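Local coordinates for protein AGR_C_1268p (Agrobacterium tumefaciens str. C58, PDB 2GHS) that probably acts as a metal-dependent gluconolactonase of the SMP-30/regucalcin family, built on a beta-propeller fold, at residues L88-S93 / A106-L111; L50-T55 / F66-R71; G133-D138 / M152-E157; L123-E128 / G169-L174; A146-T151 / I163-K168. All coordinates share one frame; numbering follows the deposited sequence.

In the fold
All five contacts lie in antiparallel sheets of the beta-propeller. Interaction 2 comes first along the chain and belongs to the sheet of strands 51-57 to 82-87; interaction 1 follows in the next sheet, its centre about 10 Å away. Interactions 3 and 5 share strand 147-153 in a third sheet, with centres about 15 Å apart. Interaction 4, its centre about 7 Å from that of interaction 5, joins strands 121-125 and 170-186, and so bridges the second and third sheets. Interactions 1, 3 and 4 each supply a ligand of one potassium ion, while interactions 2 and 3 meet at the 1,2-ethanediol that lies among predicted metal- and substrate-binding residues.

Interaction 1: L88-S93 / A106-L111; sequences LPFMGS and ASDDGL. With K (potassium ion), chain B.
G92 and S107 face each other as an antiparallel non-hydrogen-bonded pair, their CA atoms 4.1 Å apart, flanked by bonds from S93 N to A106 O (2.9 Å) and from D108 N to M91 O (3.2 Å). Past this pair, S107 to G110 form a type I turn. M91 N-H reaches D108 OD1 at 2.8 Å from above the carboxylate plane; a chi1 of 60°, which tucks CG between the backbone N and the carbonyl carbon, folds the group this way. D108 OD2 lies against CG of the selenomethionine M91 and forms a salt bridge with R154. The F90 ring has S107 CB over one face, a CH-pi contact 3.8 Å from the centroid, and P89 CD over the other. S107 OG accepts from D109 N (3.0 Å), an ST turn, and donates to G110 O, which S107 N reaches from the opposite face of its carbonyl plane. Water 1 links P89 O with D109 OD2. D108 O binds the potassium ion at 2.6 Å, alongside oxygens of E128, L131 and N134. This is the 92-99/102-107 hairpin of a propeller blade, and the turn leading on to strand 110-115 carries a potassium ligand.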
# COMPACT_ATOMS: atom_id res chain seq x y z
N LEU A 88 12.68 4.62 12.67
CA LEU A 88 13.55 4.03 11.66
C LEU A 88 14.63 5.02 11.22
O LEU A 88 14.41 6.24 11.24
CB LEU A 88 12.69 3.70 10.44
CG LEU A 88 11.48 2.81 10.63
CD1 LEU A 88 10.69 2.71 9.34
CD2 LEU A 88 11.90 1.42 11.10
N PRO A 89 15.78 4.49 10.77
CA PRO A 89 16.84 5.34 10.26
C PRO A 89 16.64 5.64 8.74
O PRO A 89 17.58 6.09 8.12
CB PRO A 89 18.08 4.46 10.40
CG PRO A 89 17.56 3.07 10.22
CD PRO A 89 16.12 3.07 10.69
N PHE A 90 15.47 5.33 8.18
CA PHE A 90 15.18 5.52 6.79
C PHE A 90 13.67 5.70 6.63
O PHE A 90 12.91 5.53 7.61
CB PHE A 90 15.75 4.37 5.92
CG PHE A 90 15.45 2.99 6.42
CD1 PHE A 90 14.16 2.59 6.70
CD2 PHE A 90 16.48 2.09 6.66
CE1 PHE A 90 13.87 1.28 7.16
CE2 PHE A 90 16.21 0.82 7.11
CZ PHE A 90 14.91 0.41 7.39
N MSE A 91 13.25 6.03 5.40
CA MSE A 91 11.84 6.18 5.12
C MSE A 91 11.31 4.85 4.64
O MSE A 91 11.41 4.51 3.46
CB MSE A 91 11.57 7.31 4.08
CG MSE A 91 11.95 8.65 4.59
SE MSE A 91 11.39 9.99 3.26
CE MSE A 91 11.91 11.53 4.10
N GLY A 92 10.77 4.07 5.56
CA GLY A 92 10.15 2.81 5.15
C GLY A 92 8.83 3.09 4.48
O GLY A 92 8.10 3.97 4.92
N SER A 93 8.48 2.29 3.46
CA SER A 93 7.17 2.38 2.82
C SER A 93 6.40 1.09 2.59
O SER A 93 5.22 1.17 2.25
CB SER A 93 7.28 3.09 1.50
OG SER A 93 8.05 2.29 0.60
N ALA A 106 10.88 -2.31 2.86
CA ALA A 106 11.37 -1.56 1.71
C ALA A 106 11.48 -0.11 2.15
O ALA A 106 10.57 0.44 2.75
CB ALA A 106 10.42 -1.66 0.53
N SER A 107 12.59 0.52 1.81
CA SER A 107 12.80 1.90 2.15
C SER A 107 13.50 2.65 1.04
O SER A 107 13.92 2.06 0.02
CB SER A 107 13.68 1.96 3.39
OG SER A 107 15.07 1.74 3.10
N ASP A 108 13.65 3.97 1.25
CA ASP A 108 14.41 4.84 0.38
C ASP A 108 15.87 4.51 0.28
O ASP A 108 16.55 4.97 -0.64
CB ASP A 108 14.20 6.32 0.76
CG ASP A 108 14.63 6.67 2.20
OD1 ASP A 108 14.72 5.77 3.05
OD2 ASP A 108 14.80 7.90 2.49
N ASP A 109 16.36 3.73 1.22
CA ASP A 109 17.76 3.40 1.23
C ASP A 109 18.10 1.92 0.92
O ASP A 109 19.28 1.53 0.93
CB ASP A 109 18.34 3.81 2.61
CG ASP A 109 18.30 5.35 2.84
OD1 ASP A 109 18.15 6.14 1.86
OD2 ASP A 109 18.42 5.76 4.01
N GLY A 110 17.08 1.12 0.56
CA GLY A 110 17.26 -0.26 0.28
C GLY A 110 16.24 -1.12 0.99
O GLY A 110 15.32 -0.61 1.65
N LEU A 111 16.39 -2.43 0.82
CA LEU A 111 15.56 -3.44 1.44
C LEU A 111 16.29 -4.04 2.64
O LEU A 111 17.45 -4.44 2.53
CB LEU A 111 15.32 -4.54 0.44
CG LEU A 111 14.51 -4.11 -0.76
CD1 LEU A 111 14.93 -4.88 -1.99
CD2 LEU A 111 13.05 -4.33 -0.48
K K B . 16.91 6.19 -2.91
O HOH W 1 19.35 6.95 6.17
O HOH W 2 14.53 5.11 -3.95

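Interaction 2: L50-T55 / F66-R71; sequences LGEGPT and FNILER. With EDO (1,2-ethanediol), chain D.
F66 N gives the shortest cross-strand bond, to E52 O at 2.8 Å and nearly straight. The same carbonyl oxygen lies at the edge of the F66 ring, in its plane. E52 N returns a bond to F66 O, so the two residues form an antiparallel hydrogen-bonded pair. G51 and N67, next along, make a non-hydrogen-bonded pair, and here a side chain extends the pattern: N67 OD1 accepts from L50 N at 3.0 Å, at 172° on the hydrogen. N67 CG swings anti to its own nitrogen (chi1 -168°), which carries the amide across to L50, while ND2 is held by E72. L50 O takes I68 N at 3.0 Å.

Apolar contacts fill the rest. L50 CD2 meets L69 CG at 3.9 Å, the two leucine side chains crossing at a slant. I68 and E52 run side by side in the same direction, with CD1 of the isoleucine 3.6 Å from CB of the glutamate; I68 also touches R135 and N137 of strand 134-141.

The E52 chain bends at chi2 (-68°) and bows back so that OE1 accepts from G53 N at 2.9 Å through its anti lone pair. OE2 is left to take the hydroxyl O2 of the ethanediol, also at 2.9 Å. The carboxylate is thus oriented by its own strand, with one oxygen turned to the ethanediol, probably a crystallisation additive, consistent with the predicted role of E52 in binding a divalent metal cation close to D233.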
# COMPACT_ATOMS: atom_id res chain seq x y z
N LEU A 50 2.02 11.17 6.54
CA LEU A 50 1.86 10.39 5.31
C LEU A 50 1.71 8.92 5.68
O LEU A 50 2.68 8.14 5.67
CB LEU A 50 3.03 10.65 4.34
CG LEU A 50 2.88 9.99 2.96
CD1 LEU A 50 1.56 10.28 2.35
CD2 LEU A 50 4.01 10.40 2.00
N GLY A 51 0.50 8.56 6.08
CA GLY A 51 0.21 7.20 6.44
C GLY A 51 0.20 6.37 5.18
O GLY A 51 -0.44 6.77 4.19
N GLU A 52 0.91 5.23 5.19
CA GLU A 52 1.02 4.38 3.99
C GLU A 52 1.44 2.96 4.27
O GLU A 52 1.88 2.62 5.39
CB GLU A 52 2.05 4.98 2.99
CG GLU A 52 1.48 5.78 1.79
CD GLU A 52 0.71 4.93 0.73
OE1 GLU A 52 0.49 3.70 0.97
OE2 GLU A 52 0.32 5.53 -0.34
N GLY A 53 1.30 2.10 3.26
CA GLY A 53 1.81 0.75 3.37
C GLY A 53 1.23 -0.17 4.45
O GLY A 53 1.97 -1.00 4.99
N PRO A 54 -0.07 -0.06 4.75
CA PRO A 54 -0.59 -0.91 5.84
C PRO A 54 -0.62 -2.37 5.48
O PRO A 54 -0.82 -2.72 4.29
CB PRO A 54 -2.06 -0.44 5.99
CG PRO A 54 -2.39 0.14 4.69
CD PRO A 54 -1.12 0.77 4.17
N THR A 55 -0.44 -3.24 6.48
CA THR A 55 -0.55 -4.68 6.26
C THR A 55 -0.90 -5.34 7.60
O THR A 55 -0.86 -4.67 8.65
CB THR A 55 0.76 -5.25 5.61
OG1 THR A 55 0.58 -6.63 5.25
CG2 THR A 55 1.94 -5.13 6.53
N PHE A 66 3.18 2.59 7.87
CA PHE A 66 4.23 3.55 8.00
C PHE A 66 3.73 4.99 8.04
O PHE A 66 2.68 5.31 7.51
CB PHE A 66 5.22 3.43 6.81
CG PHE A 66 5.91 2.12 6.73
CD1 PHE A 66 5.33 1.06 6.02
CD2 PHE A 66 7.14 1.95 7.31
CE1 PHE A 66 5.98 -0.17 5.93
CE2 PHE A 66 7.79 0.73 7.24
CZ PHE A 66 7.21 -0.33 6.56
N ASN A 67 4.53 5.84 8.67
CA ASN A 67 4.46 7.30 8.52
C ASN A 67 5.69 7.69 7.73
O ASN A 67 6.74 7.88 8.30
CB ASN A 67 4.40 7.98 9.86
CG ASN A 67 4.02 9.45 9.78
OD1 ASN A 67 3.70 9.95 8.72
ND2 ASN A 67 4.06 10.15 10.92
N ILE A 68 5.56 7.71 6.40
CA ILE A 68 6.74 7.60 5.53
C ILE A 68 7.76 8.70 5.82
O ILE A 68 8.93 8.43 6.11
CB ILE A 68 6.38 7.64 4.01
CG1 ILE A 68 5.60 6.40 3.59
CG2 ILE A 68 7.70 7.72 3.16
CD1 ILE A 68 5.28 6.40 2.11
N LEU A 69 7.31 9.94 5.73
CA LEU A 69 8.19 11.10 5.79
C LEU A 69 8.78 11.32 7.18
O LEU A 69 9.81 11.93 7.29
CB LEU A 69 7.44 12.36 5.35
CG LEU A 69 6.77 12.28 3.96
CD1 LEU A 69 6.03 13.56 3.61
CD2 LEU A 69 7.82 11.98 2.89
N GLU A 70 8.16 10.76 8.22
CA GLU A 70 8.70 10.86 9.59
C GLU A 70 9.50 9.62 10.04
O GLU A 70 9.92 9.53 11.21
CB GLU A 70 7.57 11.11 10.59
CG GLU A 70 6.81 12.40 10.32
CD GLU A 70 7.47 13.65 10.90
OE1 GLU A 70 8.69 13.67 11.13
OE2 GLU A 70 6.72 14.63 11.13
N ARG A 71 9.69 8.66 9.14
CA ARG A 71 10.54 7.49 9.40
C ARG A 71 10.01 6.66 10.58
O ARG A 71 10.75 6.33 11.49
CB ARG A 71 12.00 7.88 9.61
CG ARG A 71 12.59 8.68 8.49
CD ARG A 71 14.13 8.89 8.64
NE ARG A 71 14.42 9.23 10.03
CZ ARG A 71 14.35 10.44 10.55
NH1 ARG A 71 14.19 11.48 9.78
NH2 ARG A 71 14.53 10.62 11.85
C1 EDO D . 2.64 9.24 -2.55
O1 EDO D . 3.40 8.80 -1.42
C2 EDO D . 1.26 8.58 -2.46
O2 EDO D . 1.37 7.14 -2.52

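Interaction 3: G133-D138 / M152-E157. With K (potassium ion), chain B; EDO (1,2-ethanediol), chain D.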
# COMPACT_ATOMS: atom_id res chain seq x y z
N GLY A 133 18.00 11.15 -4.55
CA GLY A 133 16.84 11.93 -4.89
C GLY A 133 15.53 11.18 -4.99
O GLY A 133 14.48 11.80 -5.20
N ASN A 134 15.57 9.84 -4.87
CA ASN A 134 14.41 9.01 -4.94
C ASN A 134 14.07 8.37 -3.60
O ASN A 134 14.98 8.17 -2.75
CB ASN A 134 14.60 7.86 -5.98
CG ASN A 134 14.28 8.28 -7.43
OD1 ASN A 134 14.38 9.46 -7.81
ND2 ASN A 134 13.87 7.30 -8.24
N ARG A 135 12.82 7.97 -3.42
CA ARG A 135 12.39 7.18 -2.25
C ARG A 135 11.51 6.03 -2.74
O ARG A 135 11.07 6.00 -3.90
CB ARG A 135 11.64 8.06 -1.24
CG ARG A 135 10.30 8.68 -1.71
CD ARG A 135 9.60 9.16 -0.49
NE ARG A 135 8.32 9.79 -0.75
CZ ARG A 135 7.15 9.17 -0.88
NH1 ARG A 135 7.03 7.85 -0.85
NH2 ARG A 135 6.05 9.92 -1.08
N SER A 136 11.31 5.06 -1.86
CA SER A 136 10.34 3.99 -2.14
C SER A 136 8.93 4.46 -1.88
O SER A 136 8.69 5.35 -1.09
CB SER A 136 10.62 2.68 -1.38
OG SER A 136 10.60 2.89 0.03
N ASN A 137 7.97 3.80 -2.51
CA ASN A 137 6.57 4.12 -2.30
C ASN A 137 5.79 2.80 -2.12
O ASN A 137 6.18 1.92 -1.35
CB ASN A 137 6.05 5.05 -3.45
CG ASN A 137 4.75 5.78 -3.05
OD1 ASN A 137 4.71 6.36 -1.98
ND2 ASN A 137 3.70 5.76 -3.93
N ASP A 138 4.70 2.67 -2.84
CA ASP A 138 3.76 1.54 -2.74
C ASP A 138 4.46 0.20 -3.04
O ASP A 138 5.27 0.10 -3.94
CB ASP A 138 2.71 1.78 -3.80
CG ASP A 138 1.61 0.75 -3.77
OD1 ASP A 138 1.07 0.44 -2.67
OD2 ASP A 138 1.25 0.26 -4.87
N MSE A 152 10.14 6.41 -6.56
CA MSE A 152 9.71 7.69 -7.15
C MSE A 152 10.71 8.76 -6.80
O MSE A 152 11.44 8.65 -5.81
CB MSE A 152 8.31 8.09 -6.61
CG MSE A 152 8.27 8.26 -5.13
SE MSE A 152 6.45 8.69 -4.60
CE MSE A 152 6.36 10.52 -5.19
N GLY A 153 10.78 9.81 -7.62
CA GLY A 153 11.54 10.99 -7.18
C GLY A 153 10.86 11.53 -5.94
O GLY A 153 9.63 11.47 -5.82
N ARG A 154 11.64 12.09 -5.00
CA ARG A 154 11.04 12.59 -3.77
C ARG A 154 10.05 13.75 -4.03
O ARG A 154 9.16 13.95 -3.21
CB ARG A 154 12.13 13.04 -2.80
CG ARG A 154 12.95 11.89 -2.24
CD ARG A 154 14.13 12.36 -1.44
NE ARG A 154 14.99 11.24 -1.02
CZ ARG A 154 14.71 10.45 0.02
NH1 ARG A 154 13.66 10.65 0.78
NH2 ARG A 154 15.52 9.48 0.34
N LYS A 155 10.21 14.47 -5.13
CA LYS A 155 9.30 15.57 -5.52
C LYS A 155 8.35 15.12 -6.62
O LYS A 155 7.74 15.95 -7.29
CB LYS A 155 10.08 16.83 -5.94
CG LYS A 155 11.12 17.33 -4.95
CD LYS A 155 11.99 18.43 -5.56
CE LYS A 155 13.02 19.04 -4.58
NZ LYS A 155 13.89 20.03 -5.28
N ALA A 156 8.19 13.82 -6.78
CA ALA A 156 7.45 13.24 -7.90
C ALA A 156 7.88 13.70 -9.29
O ALA A 156 7.05 13.84 -10.21
CB ALA A 156 5.96 13.47 -7.69
N GLU A 157 9.18 13.92 -9.46
CA GLU A 157 9.73 14.30 -10.73
C GLU A 157 9.21 13.38 -11.84
O GLU A 157 9.16 12.16 -11.69
CB GLU A 157 11.26 14.22 -10.65
CG GLU A 157 11.89 15.32 -9.76
CD GLU A 157 12.12 14.91 -8.30
OE1 GLU A 157 11.40 14.04 -7.77
OE2 GLU A 157 13.05 15.50 -7.66
K K B . 16.91 6.19 -2.91
C1 EDO D . 2.64 9.24 -2.55
O1 EDO D . 3.40 8.80 -1.42
C2 EDO D . 1.26 8.58 -2.46
O2 EDO D . 1.37 7.14 -2.52
O HOH W 3 14.33 14.57 -5.52
O HOH W 4 8.89 12.67 -0.82
O HOH W 2 14.53 5.11 -3.95
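R135 and M152 form the antiparallel hydrogen-bonded pair of a propeller-blade hairpin, strands 134-141 and 147-153. Their backbones exchange two bonds, R135 N to M152 O and M152 N to R135 O, each 2.8 Å. R154 N adds a third, to G133 O at 2.9 Å, where a type I turn from G153 to A156 begins.

In packing, the selenomethionine M152 lies alongside R135. Its chi1 of 60°, with the chain extended at chi2, sets SE over one guanidinium face, 3.6 Å above the plane and toward the rim, and SE also touches N137 CG. R154 crosses R135 aslant, R135 CB lying over a face of the R154 guanidinium; R154 NE bonds to P132 O.

In metal coordination, N134 O binds the potassium ion at 2.8 Å.

Among the polar bonds of R135, NH1 reaches both N137 OD1 and S136 O. NE holds water 4, which also bonds R154 O. R135 and N137, both predicted substrate binders, grip the ethanediol, probably a crystallisation additive, hinting at how a substrate hydroxyl might be held. Diol O1 lies in the guanidinium plane, accepting from R135 NH2 at 2.9 Å and donating to N137 OD1 at 2.8 Å, while N137 ND2 donates to O2.

Interaction 4: L123-E128 / G169-L174; sequences LHAELE and GKVTKL. With K (potassium ion), chain B.
L127 and V171 make the close apolar part of this contact: their side chains cross at about a right angle, CD1 of the leucine 4.0 Å from CG1 of the valine. With chi1 at -179° L127 stretches away from its own N and toward V171; the leucine also packs on L111, I149 and Y164. The other valine methyl, CG2, rests 3.7 Å from E126 O, and A125 CB sits 3.5 Å from G169 O.

Strand 121-125 is an outermost strand of its propeller sheet, and strand 170-186 belongs to the next one, so the seam joins two blades by van der Waals contacts and a water. A classic beta bulge, with H124 and A125 both facing L111, shapes the first strand where it meets G169. H124 NE2 comes within 3.4 Å of G169 CA, and its hydrogen-bond partner is the hydroxyl of Y324, which also bonds G169 N.

The solvent side is looser. Water 5 spans H124 O and G169 O, 2.9 Å from each, in place of a direct bond. At the far end E128 O binds the potassium ion at 2.8 Å, while E128 OE1 takes a hydrogen from water 2, another ligand of the ion.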
# COMPACT_ATOMS: atom_id res chain seq x y z
N LEU A 123 20.79 -4.77 6.19
CA LEU A 123 20.59 -4.71 4.74
C LEU A 123 20.39 -6.10 4.11
O LEU A 123 21.16 -7.04 4.41
CB LEU A 123 21.74 -4.01 4.02
CG LEU A 123 21.58 -3.82 2.52
CD1 LEU A 123 20.56 -2.75 2.18
CD2 LEU A 123 22.94 -3.48 1.98
N HIS A 124 19.36 -6.23 3.28
CA HIS A 124 19.03 -7.46 2.53
C HIS A 124 19.44 -7.33 1.06
O HIS A 124 20.05 -8.23 0.49
CB HIS A 124 17.52 -7.71 2.65
CG HIS A 124 17.02 -8.85 1.82
ND1 HIS A 124 17.47 -10.14 1.99
CD2 HIS A 124 16.11 -8.90 0.82
CE1 HIS A 124 16.86 -10.93 1.11
NE2 HIS A 124 16.01 -10.20 0.41
N ALA A 125 19.07 -6.21 0.47
CA ALA A 125 19.43 -5.92 -0.90
C ALA A 125 19.38 -4.42 -1.15
O ALA A 125 18.55 -3.73 -0.60
CB ALA A 125 18.48 -6.66 -1.85
N GLU A 126 20.26 -3.93 -2.02
CA GLU A 126 20.20 -2.52 -2.42
C GLU A 126 18.92 -2.28 -3.26
O GLU A 126 18.46 -3.16 -3.97
CB GLU A 126 21.51 -2.09 -3.13
CG GLU A 126 22.69 -2.03 -2.11
CD GLU A 126 24.01 -1.46 -2.62
OE1 GLU A 126 24.10 -1.09 -3.81
OE2 GLU A 126 24.96 -1.39 -1.79
N LEU A 127 18.34 -1.08 -3.18
CA LEU A 127 17.20 -0.70 -4.00
C LEU A 127 17.33 0.78 -4.17
O LEU A 127 17.05 1.55 -3.22
CB LEU A 127 15.87 -1.04 -3.30
CG LEU A 127 14.57 -0.73 -4.05
CD1 LEU A 127 14.47 -1.62 -5.24
CD2 LEU A 127 13.40 -0.88 -3.08
N GLU A 128 17.81 1.20 -5.35
CA GLU A 128 18.10 2.61 -5.60
C GLU A 128 18.85 3.21 -4.43
O GLU A 128 18.64 4.37 -4.04
CB GLU A 128 16.79 3.35 -5.87
CG GLU A 128 16.13 2.90 -7.17
CD GLU A 128 14.99 3.80 -7.63
OE1 GLU A 128 14.65 4.78 -6.93
OE2 GLU A 128 14.43 3.51 -8.70
N GLY A 169 16.23 -11.79 -2.73
CA GLY A 169 17.23 -10.73 -2.70
C GLY A 169 17.70 -10.23 -4.05
O GLY A 169 18.54 -9.35 -4.11
N LYS A 170 17.18 -10.80 -5.14
CA LYS A 170 17.49 -10.41 -6.49
C LYS A 170 16.47 -9.37 -6.97
O LYS A 170 15.27 -9.63 -7.00
CB LYS A 170 17.48 -11.59 -7.42
CG LYS A 170 17.99 -11.23 -8.83
CD LYS A 170 17.97 -12.44 -9.73
CE LYS A 170 18.25 -12.06 -11.18
NZ LYS A 170 18.61 -13.26 -11.98
N VAL A 171 16.97 -8.20 -7.34
CA VAL A 171 16.09 -7.09 -7.78
C VAL A 171 16.09 -6.97 -9.32
O VAL A 171 17.17 -6.87 -9.93
CB VAL A 171 16.55 -5.78 -7.12
CG1 VAL A 171 15.66 -4.62 -7.56
CG2 VAL A 171 16.50 -5.90 -5.58
N THR A 172 14.90 -6.98 -9.92
CA THR A 172 14.70 -6.88 -11.39
C THR A 172 13.72 -5.75 -11.70
O THR A 172 12.61 -5.75 -11.13
CB THR A 172 14.08 -8.18 -11.94
OG1 THR A 172 14.93 -9.28 -11.63
CG2 THR A 172 13.90 -8.10 -13.45
N LYS A 173 14.09 -4.78 -12.55
CA LYS A 173 13.16 -3.70 -12.90
C LYS A 173 12.09 -4.25 -13.86
O LYS A 173 12.40 -4.94 -14.81
CB LYS A 173 13.87 -2.49 -13.53
CG LYS A 173 12.96 -1.29 -13.68
CD LYS A 173 13.65 -0.13 -14.37
CE LYS A 173 14.59 0.61 -13.51
NZ LYS A 173 14.88 1.90 -14.19
N LEU A 174 10.83 -3.98 -13.56
CA LEU A 174 9.70 -4.41 -14.36
C LEU A 174 9.16 -3.30 -15.26
O LEU A 174 8.85 -3.55 -16.43
CB LEU A 174 8.55 -4.89 -13.47
CG LEU A 174 8.82 -6.13 -12.64
CD1 LEU A 174 7.54 -6.62 -12.03
CD2 LEU A 174 9.49 -7.22 -13.44
K K B . 16.91 6.19 -2.91
O HOH W 5 20.60 -9.33 -2.10
O HOH W 2 14.53 5.11 -3.95

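Interaction 5: A146-T151 / I163-K168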
# COMPACT_ATOMS: atom_id res chain seq x y z
N ALA A 146 7.57 -13.28 -4.04
CA ALA A 146 8.28 -12.11 -4.56
C ALA A 146 7.51 -10.83 -4.27
O ALA A 146 6.25 -10.80 -4.23
CB ALA A 146 8.45 -12.24 -6.05
N LEU A 147 8.28 -9.77 -4.01
CA LEU A 147 7.72 -8.43 -3.71
C LEU A 147 7.71 -7.64 -5.02
O LEU A 147 8.67 -7.70 -5.78
CB LEU A 147 8.66 -7.72 -2.71
CG LEU A 147 8.35 -6.24 -2.40
CD1 LEU A 147 7.06 -6.13 -1.59
CD2 LEU A 147 9.55 -5.58 -1.61
N TRP A 148 6.65 -6.86 -5.24
CA TRP A 148 6.69 -5.76 -6.19
C TRP A 148 6.81 -4.48 -5.35
O TRP A 148 6.02 -4.25 -4.41
CB TRP A 148 5.44 -5.70 -7.05
CG TRP A 148 5.34 -6.65 -8.20
CD1 TRP A 148 5.85 -7.92 -8.28
CD2 TRP A 148 4.60 -6.45 -9.38
NE1 TRP A 148 5.50 -8.50 -9.47
CE2 TRP A 148 4.73 -7.61 -10.16
CE3 TRP A 148 3.84 -5.39 -9.88
CZ2 TRP A 148 4.13 -7.75 -11.41
CZ3 TRP A 148 3.24 -5.54 -11.13
CH2 TRP A 148 3.41 -6.70 -11.87
N ILE A 149 7.73 -3.61 -5.72
CA ILE A 149 7.94 -2.39 -5.01
C ILE A 149 8.21 -1.23 -5.97
O ILE A 149 9.02 -1.35 -6.89
CB ILE A 149 9.09 -2.56 -3.97
CG1 ILE A 149 9.34 -1.26 -3.19
CG2 ILE A 149 10.37 -2.99 -4.63
CD1 ILE A 149 8.22 -0.89 -2.26
N GLY A 150 7.50 -0.13 -5.74
CA GLY A 150 7.65 1.11 -6.47
C GLY A 150 8.62 2.09 -5.85
O GLY A 150 8.78 2.17 -4.61
N THR A 151 9.26 2.86 -6.71
CA THR A 151 10.10 3.97 -6.26
C THR A 151 9.67 5.25 -7.00
O THR A 151 8.95 5.17 -8.02
CB THR A 151 11.56 3.75 -6.54
OG1 THR A 151 11.75 3.68 -7.95
CG2 THR A 151 12.07 2.50 -5.82
N ILE A 163 9.01 0.33 -11.04
CA ILE A 163 8.50 -0.81 -10.28
C ILE A 163 9.48 -1.94 -10.47
O ILE A 163 9.87 -2.29 -11.60
CB ILE A 163 7.08 -1.22 -10.67
CG1 ILE A 163 6.15 -0.08 -10.27
CG2 ILE A 163 6.67 -2.51 -9.99
CD1 ILE A 163 4.69 -0.27 -10.71
N TYR A 164 9.91 -2.46 -9.33
CA TYR A 164 10.83 -3.61 -9.26
C TYR A 164 10.19 -4.86 -8.67
O TYR A 164 9.29 -4.77 -7.84
CB TYR A 164 12.03 -3.28 -8.37
CG TYR A 164 12.84 -2.06 -8.82
CD1 TYR A 164 12.48 -0.79 -8.44
CD2 TYR A 164 13.96 -2.20 -9.62
CE1 TYR A 164 13.23 0.31 -8.82
CE2 TYR A 164 14.69 -1.11 -10.01
CZ TYR A 164 14.32 0.15 -9.59
OH TYR A 164 15.09 1.25 -10.00
N HIS A 165 10.75 -6.00 -9.07
CA HIS A 165 10.43 -7.33 -8.55
C HIS A 165 11.61 -7.76 -7.74
O HIS A 165 12.76 -7.62 -8.19
CB HIS A 165 10.26 -8.22 -9.77
CG HIS A 165 10.06 -9.67 -9.50
ND1 HIS A 165 11.10 -10.55 -9.32
CD2 HIS A 165 8.93 -10.43 -9.54
CE1 HIS A 165 10.62 -11.78 -9.20
NE2 HIS A 165 9.31 -11.74 -9.33
N VAL A 166 11.34 -8.25 -6.53
CA VAL A 166 12.40 -8.72 -5.61
C VAL A 166 12.07 -10.16 -5.20
O VAL A 166 11.02 -10.43 -4.63
CB VAL A 166 12.51 -7.84 -4.39
CG1 VAL A 166 13.75 -8.24 -3.62
CG2 VAL A 166 12.55 -6.34 -4.77
N ALA A 167 12.98 -11.08 -5.51
CA ALA A 167 12.81 -12.46 -5.09
C ALA A 167 14.14 -12.99 -4.62
O ALA A 167 15.14 -12.94 -5.36
CB ALA A 167 12.32 -13.26 -6.21
N LYS A 168 14.17 -13.45 -3.37
CA LYS A 168 15.36 -14.03 -2.77
C LYS A 168 16.52 -13.07 -2.90
O LYS A 168 17.65 -13.47 -3.22
CB LYS A 168 15.70 -15.40 -3.38
CG LYS A 168 14.56 -16.37 -3.30
CD LYS A 168 14.93 -17.75 -3.77
CE LYS A 168 13.87 -18.76 -3.35
NZ LYS A 168 12.55 -18.53 -4.02
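W148 and H165 stand on one face of an antiparallel strand pair as a non-hydrogen-bonded couple, with the indole slanting between I163 and the imidazole. On one flank of the indole, CE3 meets the I163 methyl CG2 at 4.0 Å. On the other, NE1 lies at the edge of the H165 ring, 3.9 Å from CD2; the two rings meet rim to rim, their planes 62° apart. Each polar tip is held outside the pair: W148 NE1 bonds to G213 O and H165 NE2 to T212 O. A chi1 of 174° turns the H165 ring toward A146, whose small CB lies 3.4 Å from NE2. I163 CG1 lies 4.3 Å from CA of G150, which has no side chain.

The other face carries L147, I149, Y164 and V166. The I149 methyl CG2 fits between the neighbours opposite, 4.1 Å from Y164 CB and 4.0 Å from V166 CG2, and lies alongside the valine. The Y164 ring has I149 O and T151 OG1 in its plane at the edge, while its own hydroxyl and T151 OG1 both bond to E128. Four backbone hydrogen bonds join L147 with V166 and I149 with Y164.

Strand 147-153 is flanked by strand 134-141, and strand 161-167 by strand 170-186; across the blade interface L147 packs on L104 and L111, and I149 on A106.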